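Long-range contacts in taurine dioxygenase (Burkholderia xenovorans, PDB 5KEU), which probably acts as an iron- and 2-oxoglutarate-dependent dioxygenase of the TauD/TfdA family and here holds a magnesium ion at its metal site: residues A31-V36 with V60-Q65; R56-F61 with W152-L157. One frame throughout, in Å; residues are numbered along the deposited sequence.

Contact 1. Residues A31-V36 with V60-Q65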
loop_
_atom_site.group_PDB
_atom_site.type_symbol
_atom_site.label_atom_id
_atom_site.label_comp_id
_atom_site.label_asym_id
_atom_site.label_seq_id
_atom_site.Cartn_x
_atom_site.Cartn_y
_atom_site.Cartn_z
ATOM N N ALA B 31 11.419 -0.606 9.259
ATOM C CA ALA B 31 12.829 -0.257 9.164
ATOM C C ALA B 31 13.629 -1.476 8.728
ATOM O O ALA B 31 13.392 -2.598 9.185
ATOM C CB ALA B 31 13.375 0.297 10.496
ATOM N N GLU B 32 14.576 -1.241 7.830
ATOM C CA GLU B 32 15.483 -2.278 7.379
ATOM C C GLU B 32 16.733 -2.229 8.246
ATOM O O GLU B 32 17.292 -1.147 8.473
ATOM C CB GLU B 32 15.820 -2.062 5.902
ATOM C CG GLU B 32 16.419 -3.256 5.217
ATOM C CD GLU B 32 16.482 -3.061 3.712
ATOM O OE1 GLU B 32 17.476 -2.468 3.242
ATOM O OE2 GLU B 32 15.526 -3.483 3.013
ATOM N N LEU B 33 17.150 -3.384 8.766
ATOM C CA LEU B 33 18.341 -3.468 9.607
ATOM C C LEU B 33 19.493 -4.113 8.840
ATOM O O LEU B 33 19.292 -5.051 8.060
ATOM C CB LEU B 33 18.072 -4.259 10.896
ATOM C CG LEU B 33 16.845 -3.875 11.731
ATOM C CD1 LEU B 33 16.839 -4.601 13.072
ATOM C CD2 LEU B 33 16.712 -2.382 11.933
ATOM N N HIS B 34 20.700 -3.603 9.061
ATOM C CA HIS B 34 21.887 -4.151 8.429
ATOM C C HIS B 34 22.998 -4.203 9.463
ATOM O O HIS B 34 22.978 -3.466 10.451
ATOM C CB HIS B 34 22.325 -3.332 7.201
ATOM C CG HIS B 34 21.351 -3.380 6.058
ATOM N ND1 HIS B 34 21.336 -4.403 5.131
ATOM C CD2 HIS B 34 20.360 -2.528 5.691
ATOM C CE1 HIS B 34 20.378 -4.182 4.246
ATOM N NE2 HIS B 34 19.771 -3.052 4.565
ATOM N N GLY B 35 23.940 -5.112 9.251
ATOM C CA GLY B 35 25.077 -5.260 10.134
ATOM C C GLY B 35 24.980 -6.379 11.147
ATOM O O GLY B 35 25.720 -6.361 12.138
ATOM N N VAL B 36 24.103 -7.351 10.939
ATOM C CA VAL B 36 23.958 -8.462 11.869
ATOM C C VAL B 36 23.783 -9.748 11.066
ATOM O O VAL B 36 23.175 -9.743 9.992
ATOM C CB VAL B 36 22.789 -8.219 12.849
ATOM C CG1 VAL B 36 21.445 -8.168 12.112
ATOM C CG2 VAL B 36 22.775 -9.268 13.925
ATOM N N VAL B 60 10.513 -4.838 11.542
ATOM C CA VAL B 60 11.870 -4.649 11.046
ATOM C C VAL B 60 12.173 -5.736 10.027
ATOM O O VAL B 60 11.642 -6.851 10.095
ATOM C CB VAL B 60 12.929 -4.632 12.179
ATOM C CG1 VAL B 60 12.689 -3.438 13.120
ATOM C CG2 VAL B 60 12.955 -5.954 12.963
ATOM N N PHE B 61 13.023 -5.394 9.065
ATOM C CA PHE B 61 13.324 -6.267 7.941
ATOM C C PHE B 61 14.822 -6.511 7.853
ATOM O O PHE B 61 15.628 -5.637 8.179
ATOM C CB PHE B 61 12.819 -5.663 6.621
ATOM C CG PHE B 61 11.344 -5.356 6.630
ATOM C CD1 PHE B 61 10.405 -6.368 6.441
ATOM C CD2 PHE B 61 10.897 -4.057 6.839
ATOM C CE1 PHE B 61 9.040 -6.089 6.431
ATOM C CE2 PHE B 61 9.538 -3.763 6.838
ATOM C CZ PHE B 61 8.604 -4.772 6.626
ATOM N N PHE B 62 15.181 -7.724 7.442
ATOM C CA PHE B 62 16.555 -8.086 7.147
ATOM C C PHE B 62 16.619 -8.596 5.711
ATOM O O PHE B 62 15.632 -9.115 5.178
ATOM C CB PHE B 62 17.074 -9.171 8.108
ATOM C CG PHE B 62 16.877 -8.851 9.574
ATOM C CD1 PHE B 62 17.909 -8.296 10.322
ATOM C CD2 PHE B 62 15.671 -9.131 10.204
ATOM C CE1 PHE B 62 17.745 -8.026 11.690
ATOM C CE2 PHE B 62 15.498 -8.861 11.576
ATOM C CZ PHE B 62 16.536 -8.302 12.308
ATOM N N ARG B 63 17.779 -8.437 5.077
ATOM C CA ARG B 63 18.009 -8.935 3.727
ATOM C C ARG B 63 19.204 -9.874 3.723
ATOM O O ARG B 63 20.120 -9.737 4.542
ATOM C CB ARG B 63 18.273 -7.797 2.722
ATOM C CG ARG B 63 17.207 -6.712 2.668
ATOM C CD ARG B 63 15.911 -7.231 2.064
ATOM N NE ARG B 63 15.002 -6.148 1.688
ATOM C CZ ARG B 63 13.913 -6.320 0.941
ATOM N NH1 ARG B 63 13.602 -7.531 0.509
ATOM N NH2 ARG B 63 13.138 -5.289 0.620
ATOM N N GLU B 64 19.194 -10.819 2.777
ATOM C CA GLU B 64 20.331 -11.719 2.549
ATOM C C GLU B 64 20.699 -12.498 3.811
ATOM O O GLU B 64 21.876 -12.682 4.131
ATOM C CB GLU B 64 21.535 -10.944 2.013
ATOM C CG GLU B 64 21.207 -10.158 0.754
ATOM C CD GLU B 64 21.106 -11.041 -0.473
ATOM O OE1 GLU B 64 21.914 -11.989 -0.594
ATOM O OE2 GLU B 64 20.218 -10.794 -1.320
ATOM N N GLN B 65 19.682 -12.956 4.535
ATOM C CA GLN B 65 19.837 -13.824 5.702
ATOM C C GLN B 65 19.280 -15.191 5.312
ATOM O O GLN B 65 18.080 -15.438 5.418
ATOM C CB GLN B 65 19.109 -13.251 6.919
ATOM C CG GLN B 65 19.532 -11.830 7.296
ATOM C CD GLN B 65 20.981 -11.751 7.723
ATOM O OE1 GLN B 65 21.486 -12.645 8.398
ATOM N NE2 GLN B 65 21.666 -10.682 7.321
HETATM O O HOH W 1 13.118 -2.595 1.972
HETATM O O HOH W 2 19.954 -7.526 6.909
#
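E32, within strand 31-34, forms a salt bridge with R63, just past the end of strand 59-62; the short axes of the parallel strands run 42° apart. Between these segments two backbone bonds make the pairing: F61 N gives to A31 O at 2.8 Å, and L33 N gives to F61 O at 2.8 Å, the latter almost linear. Beyond L33 the strands part, and a water spans the gap by donating to L33 O and accepting from R63 N.

E32 can be followed outward. From CB the chain runs extended, CG lying anti to the backbone N (chi1 -163°), and CG passes 3.9 Å from F61 O. The carboxylate carbon CD comes as near to R63 CG. At the tip the two oxygens divide the work. OE1 takes the ring N-H of H34, NE2 to OE1 2.7 Å, in the imidazole plane, on the anti side of the carboxylate and tilted out of its plane. OE2 receives R63 NE in a salt bridge of 3.0 Å; the N-H points straight at the oxygen within the guanidinium plane but reaches it from above the carboxylate plane; the two planes stand 78° apart. A second water ties OE2 to R63 NH2. Two protein donors and this water therefore fix the carboxylate's rotation, while R63 NH1 is anchored by S262 OG and K257 O.

On the other face L33 CD1 lies against F62 CZ, and V36 CG1 reaches CE1 of the same ring at 3.7 Å. L33 and V60 touch helix 44-57 at I50 and A53, while the F62 ring borders L38 and V263. The arrangement is a beta-alpha-beta unit: strand 31-34, helix 44-57, strand 59-62, with strands 21-24 and 263-267 flanking the pair in the mixed sheet.

Contact 2. Residues R56-F61 with W152-L157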
loop_
_atom_site.group_PDB
_atom_site.type_symbol
_atom_site.label_atom_id
_atom_site.label_comp_id
_atom_site.label_asym_id
_atom_site.label_seq_id
_atom_site.Cartn_x
_atom_site.Cartn_y
_atom_site.Cartn_z
ATOM N N ARG B 56 10.219 0.631 18.204
ATOM C CA ARG B 56 10.133 1.966 17.627
ATOM C C ARG B 56 9.494 1.954 16.240
ATOM O O ARG B 56 8.746 2.879 15.895
ATOM C CB ARG B 56 11.527 2.593 17.563
ATOM C CG ARG B 56 11.655 3.700 16.542
ATOM C CD ARG B 56 12.060 5.012 17.129
ATOM N NE ARG B 56 13.323 4.926 17.850
ATOM C CZ ARG B 56 13.965 5.982 18.336
ATOM N NH1 ARG B 56 15.107 5.823 18.992
ATOM N NH2 ARG B 56 13.465 7.197 18.159
ATOM N N TRP B 57 9.777 0.936 15.430
ATOM C CA TRP B 57 9.355 0.936 14.037
ATOM C C TRP B 57 8.312 -0.133 13.718
ATOM O O TRP B 57 7.841 -0.189 12.570
ATOM C CB TRP B 57 10.587 0.806 13.124
ATOM C CG TRP B 57 11.420 2.087 13.161
ATOM C CD1 TRP B 57 12.635 2.266 13.750
ATOM C CD2 TRP B 57 11.039 3.364 12.628
ATOM N NE1 TRP B 57 13.047 3.582 13.601
ATOM C CE2 TRP B 57 12.084 4.268 12.912
ATOM C CE3 TRP B 57 9.926 3.824 11.915
ATOM C CZ2 TRP B 57 12.039 5.613 12.524
ATOM C CZ3 TRP B 57 9.886 5.160 11.520
ATOM C CH2 TRP B 57 10.938 6.039 11.835
ATOM N N ARG B 58 7.941 -0.970 14.698
ATOM C CA ARG B 58 6.803 -1.891 14.630
ATOM C C ARG B 58 7.070 -3.142 13.798
ATOM O O ARG B 58 6.611 -4.228 14.156
ATOM C CB ARG B 58 5.542 -1.215 14.075
ATOM C CG ARG B 58 5.227 0.167 14.652
ATOM C CD ARG B 58 5.216 0.205 16.153
ATOM N NE ARG B 58 4.953 1.567 16.599
ATOM C CZ ARG B 58 4.683 1.906 17.850
ATOM N NH1 ARG B 58 4.619 0.978 18.790
ATOM N NH2 ARG B 58 4.458 3.177 18.154
ATOM N N VAL B 59 7.763 -3.012 12.679
ATOM C CA VAL B 59 8.200 -4.176 11.912
ATOM C C VAL B 59 9.599 -3.877 11.400
ATOM O O VAL B 59 9.858 -2.771 10.915
ATOM C CB VAL B 59 7.243 -4.526 10.747
ATOM C CG1 VAL B 59 6.962 -3.313 9.822
ATOM C CG2 VAL B 59 7.784 -5.702 9.947
ATOM N N VAL B 60 10.513 -4.838 11.542
ATOM C CA VAL B 60 11.870 -4.649 11.046
ATOM C C VAL B 60 12.173 -5.736 10.027
ATOM O O VAL B 60 11.642 -6.851 10.095
ATOM C CB VAL B 60 12.929 -4.632 12.179
ATOM C CG1 VAL B 60 12.689 -3.438 13.120
ATOM C CG2 VAL B 60 12.955 -5.954 12.963
ATOM N N PHE B 61 13.023 -5.394 9.065
ATOM C CA PHE B 61 13.324 -6.267 7.941
ATOM C C PHE B 61 14.822 -6.511 7.853
ATOM O O PHE B 61 15.628 -5.637 8.179
ATOM C CB PHE B 61 12.819 -5.663 6.621
ATOM C CG PHE B 61 11.344 -5.356 6.630
ATOM C CD1 PHE B 61 10.405 -6.368 6.441
ATOM C CD2 PHE B 61 10.897 -4.057 6.839
ATOM C CE1 PHE B 61 9.040 -6.089 6.431
ATOM C CE2 PHE B 61 9.538 -3.763 6.838
ATOM C CZ PHE B 61 8.604 -4.772 6.626
ATOM N N TRP B 152 2.040 -3.722 6.294
ATOM C CA TRP B 152 1.748 -3.597 7.721
ATOM C C TRP B 152 1.166 -2.218 7.974
ATOM O O TRP B 152 1.525 -1.254 7.292
ATOM C CB TRP B 152 3.016 -3.749 8.607
ATOM C CG TRP B 152 3.517 -5.168 8.705
ATOM C CD1 TRP B 152 3.325 -6.036 9.748
ATOM C CD2 TRP B 152 4.290 -5.877 7.725
ATOM N NE1 TRP B 152 3.926 -7.255 9.472
ATOM C CE2 TRP B 152 4.525 -7.181 8.240
ATOM C CE3 TRP B 152 4.806 -5.544 6.474
ATOM C CZ2 TRP B 152 5.260 -8.143 7.541
ATOM C CZ3 TRP B 152 5.540 -6.515 5.774
ATOM C CH2 TRP B 152 5.771 -7.783 6.319
ATOM N N THR B 153 0.315 -2.109 8.996
ATOM C CA THR B 153 -0.153 -0.797 9.410
ATOM C C THR B 153 0.124 -0.599 10.900
ATOM O O THR B 153 0.156 -1.557 11.683
ATOM C CB THR B 153 -1.635 -0.610 9.088
ATOM O OG1 THR B 153 -2.010 0.746 9.364
ATOM C CG2 THR B 153 -2.517 -1.587 9.904
ATOM N N ASN B 154 0.329 0.657 11.272
ATOM C CA ASN B 154 0.725 1.049 12.623
ATOM C C ASN B 154 -0.535 1.393 13.411
ATOM O O ASN B 154 -1.123 2.461 13.230
ATOM C CB ASN B 154 1.693 2.232 12.555
ATOM C CG ASN B 154 2.192 2.661 13.924
ATOM O OD1 ASN B 154 1.563 2.387 14.939
ATOM N ND2 ASN B 154 3.317 3.362 13.948
ATOM N N LEU B 155 -0.941 0.493 14.304
ATOM C CA LEU B 155 -2.177 0.673 15.060
ATOM C C LEU B 155 -1.990 1.536 16.308
ATOM O O LEU B 155 -2.981 2.019 16.870
ATOM C CB LEU B 155 -2.753 -0.699 15.450
ATOM C CG LEU B 155 -3.147 -1.596 14.267
ATOM C CD1 LEU B 155 -3.709 -2.964 14.684
ATOM C CD2 LEU B 155 -4.197 -0.876 13.429
ATOM N N ALA B 156 -0.755 1.751 16.756
ATOM C CA ALA B 156 -0.531 2.773 17.775
ATOM C C ALA B 156 -0.771 4.156 17.189
ATOM O O ALA B 156 -1.490 4.980 17.769
ATOM C CB ALA B 156 0.891 2.661 18.336
ATOM N N LEU B 157 -0.187 4.416 16.012
ATOM C CA LEU B 157 -0.447 5.660 15.300
ATOM C C LEU B 157 -1.927 5.811 14.964
ATOM O O LEU B 157 -2.497 6.907 15.091
ATOM C CB LEU B 157 0.394 5.692 14.015
ATOM C CG LEU B 157 0.244 6.921 13.141
ATOM C CD1 LEU B 157 0.703 8.153 13.917
ATOM C CD2 LEU B 157 1.060 6.708 11.879
HETATM O O HOH W 3 3.780 5.270 16.094
#
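R58 and V59 face N154 and W152 across a gap too wide for strand pairing, with the nearest CA atoms 7.0 Å apart at R58 and N154, and the touching parts run nearly antiparallel, their end-to-end directions differing by 152°. Positive phi at R58 marks the exit from helix 44-57, and side chains make the contact.

W152 receives two of them. With CG1 between the backbone N and the carbonyl carbon (chi1 53°), V59 directs CG2 over the five-membered ring in a CH-pi contact, 4.1 Å from the centroid and close to the ring normal. F61 instead turns its edge toward the six-membered ring: the offset edge-to-face pair has centroids 5.3 Å apart, planes at 70°, and F61 CE1 lies 3.6 Å from W152 CZ3.

Farther along, the R58 side chain bends at chi2 and passes N154 obliquely. A156 CB lies over one face of the guanidinium, offset toward its rim, 3.6 Å from R58 NH2. A water accepts from both R58 NH2 and N154 ND2, linking the two polar ends; E215 also forms a salt bridge with NH2, and ND2 gives to H28 O. The other end of the amide caps helix 155-161, with L157 N to N154 OD1 at 2.9 Å in a nearly linear N-H approach from above the carbonyl plane.

N154 is thus an N-cap where strand 150-154 passes into a helix. W152 also meets the ring of H273, a metal ligand, so V59 and F61 pack behind a second-shell residue of the metal site, between the two sheets of a cupin-clan, double-stranded beta-helix core.

In the fold
Contacts 1 and 2 have centres about 15 Å apart and share V60 and F61 on strand 59-62. Along the chain 31-36 comes first, then helix 44-57, whose end opens 56-61; 60-65 overlaps that segment, and 152-157 follows much later. Contact 1 closes a local crossover within the mixed sheet, whereas contact 2 spans 90 intervening residues to reach strand 150-154 of the four-stranded sheet. They also touch directly: A31 CB packs on W57 CG, and A31 N probably bonds V59 O. Strand 59-62 therefore connects contact 1, whose centre lies about 18 Å from the chain centre, with contact 2 at about 9 Å, beside the metal site.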